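Local coordinates for protein 3-phytase (Klebsiella pneumoniae, PDB 2WNH) that probably hydrolyses inositol hexakisphosphate (phytate), releasing phosphate as a member of the histidine acid phosphatase family, at residues 42-47 against 227-232; 169-174 against 183-188; 47-52 against 218-223. The protein carries 3 engineered substitutions. One frame throughout, in Å; residues are numbered along the deposited sequence.

Interaction 1 of 3, residues 42-47 against 227-232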
ATOM      1  N   THR B  42     -23.677   6.623 -44.944  1.00 27.97           N
ATOM      2  CA  THR B  42     -22.537   6.009 -45.638  1.00 28.38           C
ATOM      3  C   THR B  42     -22.926   4.716 -46.341  1.00 28.22           C
ATOM      4  O   THR B  42     -22.092   4.083 -46.981  1.00 29.56           O
ATOM      5  CB  THR B  42     -21.371   5.711 -44.658  1.00 28.93           C
ATOM      6  OG1 THR B  42     -21.860   4.883 -43.590  1.00 29.40           O
ATOM      7  CG2 THR B  42     -20.809   6.994 -44.096  1.00 27.18           C
ATOM      8  N   GLY B  43     -24.190   4.332 -46.197  1.00 27.93           N
ATOM      9  CA  GLY B  43     -24.738   3.138 -46.825  1.00 28.70           C
ATOM     10  C   GLY B  43     -24.072   1.845 -46.395  1.00 28.94           C
ATOM     11  O   GLY B  43     -24.016   0.887 -47.163  1.00 29.90           O
ATOM     12  N   ARG B  44     -23.550   1.806 -45.168  1.00 28.09           N
ATOM     13  CA  ARG B  44     -22.950   0.562 -44.669  1.00 27.94           C
ATOM     14  C   ARG B  44     -22.998   0.488 -43.135  1.00 27.15           C
ATOM     15  O   ARG B  44     -23.183   1.512 -42.477  1.00 25.27           O
ATOM     16  CB  ARG B  44     -21.515   0.394 -45.204  1.00 27.72           C
ATOM     17  CG  ARG B  44     -20.422   0.869 -44.295  1.00 33.18           C
ATOM     18  CD  ARG B  44     -20.148   2.314 -44.509  1.00 31.28           C
ATOM     19  NE  ARG B  44     -18.820   2.687 -45.002  1.00 34.01           N
ATOM     20  CZ  ARG B  44     -17.764   1.902 -45.256  1.00 34.11           C
ATOM     21  NH1 ARG B  44     -17.798   0.596 -45.096  1.00 34.86           N
ATOM     22  NH2 ARG B  44     -16.635   2.468 -45.680  1.00 29.04           N
ATOM     23  N   PRO B  45     -22.855  -0.724 -42.572  1.00 26.36           N
ATOM     24  CA  PRO B  45     -22.811  -0.857 -41.117  1.00 25.77           C
ATOM     25  C   PRO B  45     -21.477  -0.390 -40.553  1.00 25.38           C
ATOM     26  O   PRO B  45     -20.428  -0.540 -41.202  1.00 24.50           O
ATOM     27  CB  PRO B  45     -22.966  -2.362 -40.899  1.00 25.99           C
ATOM     28  CG  PRO B  45     -22.342  -2.965 -42.140  1.00 27.34           C
ATOM     29  CD  PRO B  45     -22.739  -2.035 -43.248  1.00 27.47           C
ATOM     30  N   TRP B  46     -21.535   0.185 -39.350  1.00 24.00           N
ATOM     31  CA  TRP B  46     -20.353   0.594 -38.618  1.00 23.77           C
ATOM     32  C   TRP B  46     -20.142  -0.405 -37.483  1.00 22.50           C
ATOM     33  O   TRP B  46     -21.069  -1.133 -37.096  1.00 23.74           O
ATOM     34  CB  TRP B  46     -20.544   1.992 -38.039  1.00 22.44           C
ATOM     35  CG  TRP B  46     -20.401   3.088 -39.029  1.00 22.77           C
ATOM     36  CD1 TRP B  46     -21.036   3.193 -40.247  1.00 21.39           C
ATOM     37  CD2 TRP B  46     -19.620   4.279 -38.882  1.00 22.30           C
ATOM     38  NE1 TRP B  46     -20.663   4.361 -40.872  1.00 23.33           N
ATOM     39  CE2 TRP B  46     -19.799   5.048 -40.062  1.00 23.69           C
ATOM     40  CE3 TRP B  46     -18.769   4.768 -37.882  1.00 24.23           C
ATOM     41  CZ2 TRP B  46     -19.173   6.286 -40.256  1.00 23.12           C
ATOM     42  CZ3 TRP B  46     -18.135   6.004 -38.079  1.00 22.95           C
ATOM     43  CH2 TRP B  46     -18.344   6.749 -39.253  1.00 22.93           C
ATOM     44  N   THR B  47     -18.922  -0.427 -36.961  1.00 23.66           N
ATOM     45  CA  THR B  47     -18.550  -1.350 -35.896  1.00 23.23           C
ATOM     46  C   THR B  47     -19.550  -1.337 -34.745  1.00 21.83           C
ATOM     47  O   THR B  47     -20.007  -0.278 -34.309  1.00 20.75           O
ATOM     48  CB  THR B  47     -17.152  -1.014 -35.367  1.00 24.70           C
ATOM     49  OG1 THR B  47     -16.217  -1.094 -36.450  1.00 24.96           O
ATOM     50  CG2 THR B  47     -16.720  -1.960 -34.223  1.00 24.29           C
ATOM     51  N   LEU B 227     -12.112   0.969 -36.565  1.00 25.31           N
ATOM     52  CA  LEU B 227     -12.323   2.392 -36.360  1.00 26.34           C
ATOM     53  C   LEU B 227     -12.884   2.995 -37.652  1.00 26.60           C
ATOM     54  O   LEU B 227     -14.049   3.400 -37.694  1.00 26.52           O
ATOM     55  CB  LEU B 227     -11.022   3.091 -35.908  1.00 26.08           C
ATOM     56  CG  LEU B 227     -11.033   4.628 -35.899  1.00 26.65           C
ATOM     57  CD1 LEU B 227     -12.137   5.143 -34.968  1.00 29.00           C
ATOM     58  CD2 LEU B 227      -9.680   5.189 -35.520  1.00 26.74           C
ATOM     59  N   ALA B 228     -12.065   3.035 -38.699  1.00 25.95           N
ATOM     60  CA  ALA B 228     -12.511   3.518 -40.003  1.00 26.63           C
ATOM     61  C   ALA B 228     -11.967   2.567 -41.059  1.00 27.04           C
ATOM     62  O   ALA B 228     -11.291   2.995 -41.998  1.00 28.59           O
ATOM     63  CB  ALA B 228     -12.011   4.943 -40.257  1.00 26.32           C
ATOM     64  N   TRP B 229     -12.260   1.279 -40.888  1.00 27.15           N
ATOM     65  CA  TRP B 229     -11.873   0.260 -41.872  1.00 27.92           C
ATOM     66  C   TRP B 229     -10.389   0.337 -42.244  1.00 28.76           C
ATOM     67  O   TRP B 229     -10.013   0.114 -43.396  1.00 28.98           O
ATOM     68  CB  TRP B 229     -12.783   0.361 -43.112  1.00 27.24           C
ATOM     69  CG  TRP B 229     -14.241   0.209 -42.749  1.00 26.58           C
ATOM     70  CD1 TRP B 229     -14.937  -0.963 -42.646  1.00 27.82           C
ATOM     71  CD2 TRP B 229     -15.169   1.255 -42.402  1.00 26.40           C
ATOM     72  NE1 TRP B 229     -16.235  -0.714 -42.273  1.00 26.05           N
ATOM     73  CE2 TRP B 229     -16.402   0.635 -42.110  1.00 26.90           C
ATOM     74  CE3 TRP B 229     -15.077   2.654 -42.317  1.00 24.28           C
ATOM     75  CZ2 TRP B 229     -17.538   1.365 -41.741  1.00 25.25           C
ATOM     76  CZ3 TRP B 229     -16.198   3.374 -41.938  1.00 25.98           C
ATOM     77  CH2 TRP B 229     -17.412   2.728 -41.653  1.00 25.65           C
ATOM     78  N   GLY B 230      -9.552   0.657 -41.257  1.00 28.33           N
ATOM     79  CA  GLY B 230      -8.111   0.761 -41.458  1.00 27.77           C
ATOM     80  C   GLY B 230      -7.602   2.047 -42.084  1.00 27.46           C
ATOM     81  O   GLY B 230      -6.413   2.204 -42.252  1.00 27.15           O
ATOM     82  N   LYS B 231      -8.487   2.994 -42.377  1.00 27.45           N
ATOM     83  CA  LYS B 231      -8.087   4.211 -43.086  1.00 27.67           C
ATOM     84  C   LYS B 231      -7.459   5.292 -42.188  1.00 27.54           C
ATOM     85  O   LYS B 231      -6.812   6.231 -42.686  1.00 27.63           O
ATOM     86  CB  LYS B 231      -9.275   4.790 -43.877  1.00 28.13           C
ATOM     87  CG  LYS B 231      -9.941   3.839 -44.885  1.00 31.26           C
ATOM     88  CD  LYS B 231      -9.027   3.513 -46.044  1.00 33.59           C
ATOM     89  CE  LYS B 231      -9.807   2.933 -47.227  1.00 38.89           C
ATOM     90  NZ  LYS B 231      -8.870   2.339 -48.237  1.00 41.32           N
ATOM     91  N   ILE B 232      -7.678   5.185 -40.875  1.00 26.10           N
ATOM     92  CA  ILE B 232      -7.119   6.148 -39.919  1.00 24.62           C
ATOM     93  C   ILE B 232      -6.160   5.432 -38.981  1.00 24.17           C
ATOM     94  O   ILE B 232      -6.548   4.494 -38.290  1.00 23.95           O
ATOM     95  CB  ILE B 232      -8.212   6.896 -39.107  1.00 24.90           C
ATOM     96  CG1 ILE B 232      -9.033   7.807 -40.047  1.00 22.93           C
ATOM     97  CG2 ILE B 232      -7.567   7.712 -37.965  1.00 22.98           C
ATOM     98  CD1 ILE B 232     -10.239   8.478 -39.413  1.00 28.53           C
TER

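Interaction 2 of 3, residues 169-174 against 183-188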
ATOM      1  N   GLN B 169     -13.492  16.222 -47.570  1.00 25.52           N
ATOM      2  CA  GLN B 169     -12.765  15.244 -48.388  1.00 26.63           C
ATOM      3  C   GLN B 169     -12.014  14.199 -47.541  1.00 26.22           C
ATOM      4  O   GLN B 169     -12.101  12.994 -47.809  1.00 25.55           O
ATOM      5  CB  GLN B 169     -11.836  15.979 -49.373  1.00 27.17           C
ATOM      6  CG  GLN B 169     -10.968  15.079 -50.263  1.00 33.69           C
ATOM      7  CD  GLN B 169     -11.751  14.018 -51.049  1.00 37.57           C
ATOM      8  OE1 GLN B 169     -12.872  14.256 -51.528  1.00 39.08           O
ATOM      9  NE2 GLN B 169     -11.144  12.839 -51.195  1.00 39.31           N
ATOM     10  N   LEU B 170     -11.334  14.662 -46.493  1.00 25.85           N
ATOM     11  CA  LEU B 170     -10.693  13.756 -45.525  1.00 25.10           C
ATOM     12  C   LEU B 170     -11.684  12.807 -44.877  1.00 24.98           C
ATOM     13  O   LEU B 170     -11.381  11.624 -44.717  1.00 25.58           O
ATOM     14  CB  LEU B 170      -9.914  14.533 -44.464  1.00 25.47           C
ATOM     15  CG  LEU B 170      -8.727  15.381 -44.925  1.00 25.38           C
ATOM     16  CD1 LEU B 170      -8.153  16.103 -43.741  1.00 25.79           C
ATOM     17  CD2 LEU B 170      -7.651  14.542 -45.607  1.00 25.12           C
ATOM     18  N   LEU B 171     -12.863  13.309 -44.497  1.00 24.60           N
ATOM     19  CA  LEU B 171     -13.897  12.447 -43.926  1.00 24.23           C
ATOM     20  C   LEU B 171     -14.388  11.413 -44.948  1.00 26.31           C
ATOM     21  O   LEU B 171     -14.535  10.239 -44.620  1.00 25.06           O
ATOM     22  CB  LEU B 171     -15.070  13.261 -43.349  1.00 23.80           C
ATOM     23  CG  LEU B 171     -16.208  12.456 -42.690  1.00 22.72           C
ATOM     24  CD1 LEU B 171     -15.736  11.667 -41.430  1.00 20.67           C
ATOM     25  CD2 LEU B 171     -17.380  13.340 -42.337  1.00 21.57           C
ATOM     26  N   LYS B 172     -14.629  11.859 -46.181  1.00 27.13           N
ATOM     27  CA  LYS B 172     -15.075  10.965 -47.254  1.00 28.67           C
ATOM     28  C   LYS B 172     -14.088   9.824 -47.462  1.00 28.40           C
ATOM     29  O   LYS B 172     -14.489   8.658 -47.542  1.00 29.37           O
ATOM     30  CB  LYS B 172     -15.272  11.743 -48.564  1.00 29.10           C
ATOM     31  CG  LYS B 172     -16.123  10.998 -49.579  1.00 30.83           C
ATOM     32  CD  LYS B 172     -16.326  11.818 -50.843  1.00 38.08           C
ATOM     33  CE  LYS B 172     -17.361  11.174 -51.766  1.00 39.57           C
ATOM     34  NZ  LYS B 172     -17.928  12.171 -52.743  1.00 40.81           N
ATOM     35  N   GLN B 173     -12.803  10.165 -47.533  1.00 29.86           N
ATOM     36  CA  GLN B 173     -11.723   9.171 -47.679  1.00 31.02           C
ATOM     37  C   GLN B 173     -11.746   8.096 -46.591  1.00 30.88           C
ATOM     38  O   GLN B 173     -11.437   6.926 -46.854  1.00 31.77           O
ATOM     39  CB  GLN B 173     -10.365   9.856 -47.645  1.00 31.58           C
ATOM     40  CG  GLN B 173     -10.008  10.619 -48.903  1.00 36.07           C
ATOM     41  CD  GLN B 173      -8.772  11.498 -48.731  1.00 38.59           C
ATOM     42  OE1 GLN B 173      -8.544  12.418 -49.515  1.00 43.07           O
ATOM     43  NE2 GLN B 173      -7.976  11.223 -47.703  1.00 38.23           N
ATOM     44  N   ALA B 174     -12.101   8.496 -45.370  1.00 29.68           N
ATOM     45  CA  ALA B 174     -12.079   7.584 -44.229  1.00 29.19           C
ATOM     46  C   ALA B 174     -13.291   6.661 -44.201  1.00 29.37           C
ATOM     47  O   ALA B 174     -13.167   5.493 -43.817  1.00 30.04           O
ATOM     48  CB  ALA B 174     -11.983   8.384 -42.906  1.00 28.21           C
ATOM     49  N   PRO B 183     -24.425   8.693 -49.553  1.00 38.77           N
ATOM     50  CA  PRO B 183     -25.510   9.685 -49.662  1.00 38.74           C
ATOM     51  C   PRO B 183     -25.218  11.053 -49.021  1.00 38.01           C
ATOM     52  O   PRO B 183     -25.411  12.089 -49.670  1.00 37.90           O
ATOM     53  CB  PRO B 183     -26.687   9.002 -48.956  1.00 38.86           C
ATOM     54  CG  PRO B 183     -26.421   7.562 -49.100  1.00 39.84           C
ATOM     55  CD  PRO B 183     -24.931   7.389 -49.086  1.00 38.35           C
ATOM     56  N   ILE B 184     -24.740  11.056 -47.777  1.00 36.55           N
ATOM     57  CA  ILE B 184     -24.513  12.314 -47.039  1.00 35.37           C
ATOM     58  C   ILE B 184     -23.656  13.381 -47.758  1.00 35.44           C
ATOM     59  O   ILE B 184     -23.866  14.581 -47.560  1.00 34.74           O
ATOM     60  CB  ILE B 184     -23.970  12.051 -45.589  1.00 34.95           C
ATOM     61  CG1 ILE B 184     -24.242  13.235 -44.647  1.00 34.03           C
ATOM     62  CG2 ILE B 184     -22.490  11.701 -45.604  1.00 33.53           C
ATOM     63  CD1 ILE B 184     -25.722  13.482 -44.337  1.00 34.72           C
ATOM     64  N   PHE B 185     -22.692  12.962 -48.576  1.00 35.54           N
ATOM     65  CA  PHE B 185     -21.784  13.934 -49.193  1.00 36.18           C
ATOM     66  C   PHE B 185     -22.431  14.621 -50.398  1.00 37.57           C
ATOM     67  O   PHE B 185     -21.920  15.620 -50.890  1.00 37.10           O
ATOM     68  CB  PHE B 185     -20.420  13.301 -49.518  1.00 35.06           C
ATOM     69  CG  PHE B 185     -19.678  12.831 -48.287  1.00 34.10           C
ATOM     70  CD1 PHE B 185     -19.847  11.535 -47.806  1.00 33.93           C
ATOM     71  CD2 PHE B 185     -18.847  13.702 -47.594  1.00 34.65           C
ATOM     72  CE1 PHE B 185     -19.182  11.106 -46.637  1.00 34.72           C
ATOM     73  CE2 PHE B 185     -18.175  13.288 -46.423  1.00 35.19           C
ATOM     74  CZ  PHE B 185     -18.349  11.986 -45.950  1.00 33.11           C
ATOM     75  N   ASP B 186     -23.573  14.087 -50.829  1.00 40.13           N
ATOM     76  CA  ASP B 186     -24.378  14.688 -51.897  1.00 42.81           C
ATOM     77  C   ASP B 186     -25.440  15.687 -51.397  1.00 43.82           C
ATOM     78  O   ASP B 186     -25.959  16.482 -52.192  1.00 45.11           O
ATOM     79  CB  ASP B 186     -25.067  13.595 -52.731  1.00 43.23           C
ATOM     80  CG  ASP B 186     -24.086  12.595 -53.333  1.00 45.74           C
ATOM     81  OD1 ASP B 186     -22.985  13.008 -53.781  1.00 48.95           O
ATOM     82  OD2 ASP B 186     -24.427  11.388 -53.362  1.00 48.03           O
ATOM     83  N   THR B 187     -25.772  15.652 -50.104  1.00 43.80           N
ATOM     84  CA  THR B 187     -26.842  16.513 -49.588  1.00 43.20           C
ATOM     85  C   THR B 187     -26.350  17.951 -49.348  1.00 42.35           C
ATOM     86  O   THR B 187     -25.309  18.163 -48.715  1.00 41.80           O
ATOM     87  CB  THR B 187     -27.568  15.926 -48.323  1.00 44.45           C
ATOM     88  OG1 THR B 187     -27.193  16.642 -47.139  1.00 45.98           O
ATOM     89  CG2 THR B 187     -27.301  14.423 -48.139  1.00 43.89           C
ATOM     90  N   PRO B 188     -27.076  18.944 -49.899  1.00 41.04           N
ATOM     91  CA  PRO B 188     -26.774  20.345 -49.605  1.00 39.29           C
ATOM     92  C   PRO B 188     -27.066  20.665 -48.144  1.00 36.51           C
ATOM     93  O   PRO B 188     -27.896  19.999 -47.509  1.00 36.23           O
ATOM     94  CB  PRO B 188     -27.743  21.115 -50.522  1.00 40.24           C
ATOM     95  CG  PRO B 188     -28.109  20.133 -51.598  1.00 41.12           C
ATOM     96  CD  PRO B 188     -28.181  18.824 -50.867  1.00 41.62           C
TER

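Interaction 3 of 3, residues 47-52 against 218-223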
ATOM      1  N   THR B  47     -18.922  -0.427 -36.961  1.00 23.66           N
ATOM      2  CA  THR B  47     -18.550  -1.350 -35.896  1.00 23.23           C
ATOM      3  C   THR B  47     -19.550  -1.337 -34.745  1.00 21.83           C
ATOM      4  O   THR B  47     -20.007  -0.278 -34.309  1.00 20.75           O
ATOM      5  CB  THR B  47     -17.152  -1.014 -35.367  1.00 24.70           C
ATOM      6  OG1 THR B  47     -16.217  -1.094 -36.450  1.00 24.96           O
ATOM      7  CG2 THR B  47     -16.720  -1.960 -34.223  1.00 24.29           C
ATOM      8  N   GLU B  48     -19.899  -2.537 -34.297  1.00 21.32           N
ATOM      9  CA  GLU B  48     -20.682  -2.768 -33.097  1.00 21.54           C
ATOM     10  C   GLU B  48     -19.682  -2.953 -31.969  1.00 20.26           C
ATOM     11  O   GLU B  48     -18.829  -3.837 -32.045  1.00 21.67           O
ATOM     12  CB  GLU B  48     -21.528  -4.031 -33.262  1.00 22.57           C
ATOM     13  CG  GLU B  48     -22.613  -3.902 -34.326  1.00 26.42           C
ATOM     14  CD  GLU B  48     -23.789  -3.062 -33.869  1.00 32.63           C
ATOM     15  OE1 GLU B  48     -23.904  -2.795 -32.645  1.00 35.50           O
ATOM     16  OE2 GLU B  48     -24.607  -2.661 -34.733  1.00 34.31           O
ATOM     17  N   TRP B  49     -19.773  -2.115 -30.939  1.00 19.10           N
ATOM     18  CA  TRP B  49     -18.819  -2.170 -29.830  1.00 17.07           C
ATOM     19  C   TRP B  49     -19.234  -3.198 -28.791  1.00 17.81           C
ATOM     20  O   TRP B  49     -20.380  -3.663 -28.788  1.00 17.04           O
ATOM     21  CB  TRP B  49     -18.671  -0.805 -29.156  1.00 17.06           C
ATOM     22  CG  TRP B  49     -18.265   0.328 -30.022  1.00 15.96           C
ATOM     23  CD1 TRP B  49     -18.555   0.509 -31.346  1.00 16.05           C
ATOM     24  CD2 TRP B  49     -17.575   1.510 -29.596  1.00 16.40           C
ATOM     25  NE1 TRP B  49     -18.068   1.720 -31.773  1.00 18.20           N
ATOM     26  CE2 TRP B  49     -17.449   2.350 -30.720  1.00 18.46           C
ATOM     27  CE3 TRP B  49     -17.029   1.932 -28.369  1.00 16.36           C
ATOM     28  CZ2 TRP B  49     -16.802   3.601 -30.663  1.00 15.73           C
ATOM     29  CZ3 TRP B  49     -16.399   3.175 -28.308  1.00 15.40           C
ATOM     30  CH2 TRP B  49     -16.284   3.997 -29.446  1.00 17.94           C
ATOM     31  N   THR B  50     -18.307  -3.552 -27.899  1.00 17.71           N
ATOM     32  CA  THR B  50     -18.608  -4.518 -26.847  1.00 19.77           C
ATOM     33  C   THR B  50     -19.538  -3.884 -25.807  1.00 19.15           C
ATOM     34  O   THR B  50     -20.233  -4.573 -25.082  1.00 21.91           O
ATOM     35  CB  THR B  50     -17.327  -5.055 -26.185  1.00 20.40           C
ATOM     36  OG1 THR B  50     -16.491  -5.634 -27.193  1.00 25.68           O
ATOM     37  CG2 THR B  50     -17.654  -6.165 -25.175  1.00 23.17           C
ATOM     38  N   THR B  51     -19.542  -2.563 -25.764  1.00 17.13           N
ATOM     39  CA  THR B  51     -20.454  -1.814 -24.921  1.00 16.94           C
ATOM     40  C   THR B  51     -21.733  -1.509 -25.704  1.00 17.38           C
ATOM     41  O   THR B  51     -21.645  -1.209 -26.892  1.00 18.36           O
ATOM     42  CB  THR B  51     -19.750  -0.503 -24.538  1.00 16.27           C
ATOM     43  OG1 THR B  51     -18.569  -0.844 -23.791  1.00 15.98           O
ATOM     44  CG2 THR B  51     -20.624   0.382 -23.690  1.00 16.34           C
ATOM     45  N   HIS B  52     -22.897  -1.574 -25.048  1.00 18.89           N
ATOM     46  CA  HIS B  52     -24.162  -1.141 -25.690  1.00 19.42           C
ATOM     47  C   HIS B  52     -24.074   0.303 -26.204  1.00 18.77           C
ATOM     48  O   HIS B  52     -23.524   1.167 -25.534  1.00 18.23           O
ATOM     49  CB  HIS B  52     -25.320  -1.248 -24.703  1.00 20.77           C
ATOM     50  CG  HIS B  52     -25.531  -2.636 -24.201  1.00 24.77           C
ATOM     51  ND1 HIS B  52     -26.019  -3.646 -25.004  1.00 31.64           N
ATOM     52  CD2 HIS B  52     -25.283  -3.197 -22.996  1.00 26.38           C
ATOM     53  CE1 HIS B  52     -26.076  -4.769 -24.305  1.00 32.78           C
ATOM     54  NE2 HIS B  52     -25.639  -4.521 -23.083  1.00 28.77           N
ATOM     55  N   TRP B 218     -11.219   6.224 -31.703  1.00 16.29           N
ATOM     56  CA  TRP B 218      -9.778   6.458 -31.494  1.00 16.40           C
ATOM     57  C   TRP B 218      -9.473   6.424 -29.998  1.00 16.01           C
ATOM     58  O   TRP B 218      -8.577   5.710 -29.527  1.00 15.23           O
ATOM     59  CB  TRP B 218      -9.298   7.808 -32.074  1.00 17.79           C
ATOM     60  CG  TRP B 218      -7.793   7.971 -31.882  1.00 16.36           C
ATOM     61  CD1 TRP B 218      -7.145   8.624 -30.859  1.00 18.04           C
ATOM     62  CD2 TRP B 218      -6.767   7.387 -32.699  1.00 21.15           C
ATOM     63  NE1 TRP B 218      -5.777   8.496 -31.008  1.00 21.04           N
ATOM     64  CE2 TRP B 218      -5.520   7.755 -32.137  1.00 20.24           C
ATOM     65  CE3 TRP B 218      -6.784   6.616 -33.877  1.00 24.08           C
ATOM     66  CZ2 TRP B 218      -4.291   7.354 -32.699  1.00 22.45           C
ATOM     67  CZ3 TRP B 218      -5.551   6.216 -34.440  1.00 23.04           C
ATOM     68  CH2 TRP B 218      -4.328   6.593 -33.846  1.00 21.33           C
ATOM     69  N   SER B 219     -10.234   7.220 -29.257  1.00 15.61           N
ATOM     70  CA  SER B 219     -10.015   7.396 -27.818  1.00 15.70           C
ATOM     71  C   SER B 219     -10.218   6.098 -27.046  1.00 15.54           C
ATOM     72  O   SER B 219      -9.566   5.882 -26.003  1.00 16.92           O
ATOM     73  CB  SER B 219     -10.966   8.468 -27.284  1.00 15.82           C
ATOM     74  OG  SER B 219     -10.746   9.687 -27.975  1.00 17.35           O
ATOM     75  N   GLU B 220     -11.121   5.267 -27.556  1.00 15.55           N
ATOM     76  CA  GLU B 220     -11.459   3.935 -27.023  1.00 15.76           C
ATOM     77  C   GLU B 220     -10.326   2.904 -27.149  1.00 14.70           C
ATOM     78  O   GLU B 220     -10.353   1.852 -26.503  1.00 15.61           O
ATOM     79  CB  GLU B 220     -12.715   3.407 -27.767  1.00 15.45           C
ATOM     80  CG  GLU B 220     -13.166   1.958 -27.452  1.00 16.13           C
ATOM     81  CD  GLU B 220     -13.869   1.831 -26.097  1.00 14.84           C
ATOM     82  OE1 GLU B 220     -13.901   2.805 -25.332  1.00 16.62           O
ATOM     83  OE2 GLU B 220     -14.414   0.734 -25.797  1.00 16.12           O
ATOM     84  N   ASN B 221      -9.361   3.174 -28.021  1.00 15.11           N
ATOM     85  CA  ASN B 221      -8.409   2.114 -28.423  1.00 15.76           C
ATOM     86  C   ASN B 221      -9.072   0.940 -29.188  1.00 15.59           C
ATOM     87  O   ASN B 221      -8.689  -0.241 -29.024  1.00 16.15           O
ATOM     88  CB  ASN B 221      -7.573   1.611 -27.213  1.00 14.72           C
ATOM     89  CG  ASN B 221      -6.317   0.851 -27.648  1.00 18.74           C
ATOM     90  OD1 ASN B 221      -5.805   1.066 -28.756  1.00 17.37           O
ATOM     91  ND2 ASN B 221      -5.822  -0.050 -26.788  1.00 16.49           N
ATOM     92  N   LEU B 222     -10.086   1.246 -30.015  1.00 16.40           N
ATOM     93  CA  LEU B 222     -10.574   0.251 -30.990  1.00 16.18           C
ATOM     94  C   LEU B 222      -9.432  -0.131 -31.930  1.00 17.81           C
ATOM     95  O   LEU B 222      -8.604   0.717 -32.279  1.00 16.86           O
ATOM     96  CB  LEU B 222     -11.702   0.835 -31.866  1.00 16.18           C
ATOM     97  CG  LEU B 222     -13.104   1.007 -31.292  1.00 15.85           C
ATOM     98  CD1 LEU B 222     -14.053   1.493 -32.392  1.00 17.02           C
ATOM     99  CD2 LEU B 222     -13.696  -0.253 -30.645  1.00 18.03           C
ATOM    100  N   PRO B 223      -9.387  -1.408 -32.337  1.00 19.06           N
ATOM    101  CA  PRO B 223      -8.480  -1.807 -33.427  1.00 19.81           C
ATOM    102  C   PRO B 223      -8.695  -0.904 -34.629  1.00 20.52           C
ATOM    103  O   PRO B 223      -9.837  -0.518 -34.882  1.00 20.35           O
ATOM    104  CB  PRO B 223      -8.943  -3.225 -33.753  1.00 19.99           C
ATOM    105  CG  PRO B 223      -9.494  -3.748 -32.449  1.00 20.33           C
ATOM    106  CD  PRO B 223     -10.158  -2.548 -31.808  1.00 18.67           C
TER
HETATM  107  O   HOH W   1     -16.729  -1.064 -25.804  1.00 20.24           O

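Interaction 1 of 3, residues 42-47 against 227-232
Thr42 OG1 is held by two polar groups at the edge of the Trp46 ring that meets Trp229: it accepts the indole N-H of Trp46, NE1 to OG1 3.0 Å and nearly straight at 167°, and is also bonded to Ile38 O. OG1 lies in the plane of the indole, so the bond helps fix the rotation of a buried ring. Thr42 and Gly43 close helix 32-42 in a Schellman motif; the positive phi of Gly43 suits glycine, and the chain then turns out toward residues 227-232. There Trp229 stands on a type I' beta turn running from Ala228 to Lys231; Trp229 and Gly230 both take positive phi, as its two inner positions require, which suits the glycine. The two sides meet in an aromatic and cationic cluster. The guanidinium of Arg44 lies flat on one face of Trp229, with CZ 3.5 Å from the centroid of the six-membered ring and the planes 11° apart, a stacked cation-pi contact. Bends at chi2 and chi3 lay the arginine chain over the ring, while NH2 turns to a hydrogen bond with Val175 O, at the end of helix 165-175. Trp229 presents its edge to Trp46 in a T-shaped pair, centroids 5.0 Å apart, and Trp229 CH2 approaches Trp46 CE2 at 3.7 Å. At the Trp229 edge, near its plane, Pro45 O lies 3.5 Å from Trp229 CZ2.

Interaction 2 of 3, residues 169-174 against 183-188
Phe185 is the centre of this contact, with its ring laid against the flank of helix 165-175. Lys172 runs along one face, sliding past the ring in the opposite direction: its CG sits 4.0 Å from the ring centroid, almost on the normal, in a CH-pi contact, and Lys172 CB reaches Phe185 CE2 at 3.9 Å. Leu171 comes instead from the edge, near the ring plane, with CG 3.9 Å from Phe185 CZ. Even the helix backbone takes part, since Lys172 CA lies 3.7 Å from Phe185 CZ. With CG opposite the backbone N (chi1 -162°) and the rest of its chain extended, the lysine spends its methylenes on the phenyl ring and carries its ammonium beyond it. There Lys172 NZ stands 5.2 Å from Asp186 OD1, too far for a salt bridge but perhaps a mild attraction. In the next shell, Ile168, Val175 and Cys176 also touch Phe185, while Leu171 packs on Met207 and Leu214 of helix 204-219. Ile184, the neighbour of Phe185, shares a backbone hydrogen bond with Ala41. The chain thus doubles back on the helix it has just left: a loop closed by the Cys176-Cys182 disulfide returns an aromatic to helix 165-175, within the helical part of this histidine acid phosphatase.

Interaction 3 of 3, residues 47-52 against 218-223
Glu220, near the C-terminal end of helix 204-219, slides its side chain past the indole of Trp49 in the opposite direction. Glu220 CG lies 3.6 Å from Trp49 CZ3, and CB and CD pack against the same corner of the ring. Standing opposite the backbone N (chi1 174°), CG starts the chain toward the indole, and the bend at chi2 carries the carboxylate past the ring, the two planes 39° apart. Glu220 OE2 takes a hydrogen bond from a water at 2.9 Å, and this water is also bonded to Thr51 OG1 at 2.7 Å, so it bridges a carboxylate and a hydroxyl that do not meet directly. OE1 turns instead to the hydroxyl of Thr57. Asn221 ends the helix in a Schellman motif; asparagine tolerates the positive phi needed there, and its amide is bonded to Gly117 and Asp110 of the second subunit. Leu222 then points back toward the tryptophan. Its CD1 lies over one face, offset toward the rim, 3.9 Å from Trp49 CZ2 and 4.3 Å from the centroid of the six-membered ring, an off-centre CH-pi contact. The chemistry is therefore divided: leucine gives the indole an apolar cover, whereas glutamate adds methylenes to the packing and keeps its carboxylate in a hydrogen-bonded, partly exposed setting that would probably favour the ionised form.

Overall arrangement
Interactions 1 and 3 follow one another along the loop after helix 32-42 and share Thr47; their centres are 12 Å apart, and Leu227 CD1 touches Trp218 N at 3.6 Å. Interaction 2 lies 13 Å from interaction 1, centre to centre, and meets it through helix 165-175, where Trp229 CE3 approaches Ala174 O at 3.7 Å. Interactions 2 and 3 do not touch: their centres are 23 Å apart and their nearest atoms about 10 Å, leaving interaction 1 to connect them. Helix 204-219 packs against residues of both interactions 1 and 2 and leads into interaction 3. All three lie away from His358, a magnesium ligand in a crystal structure of this protein; only interaction 3 also reaches the second subunit.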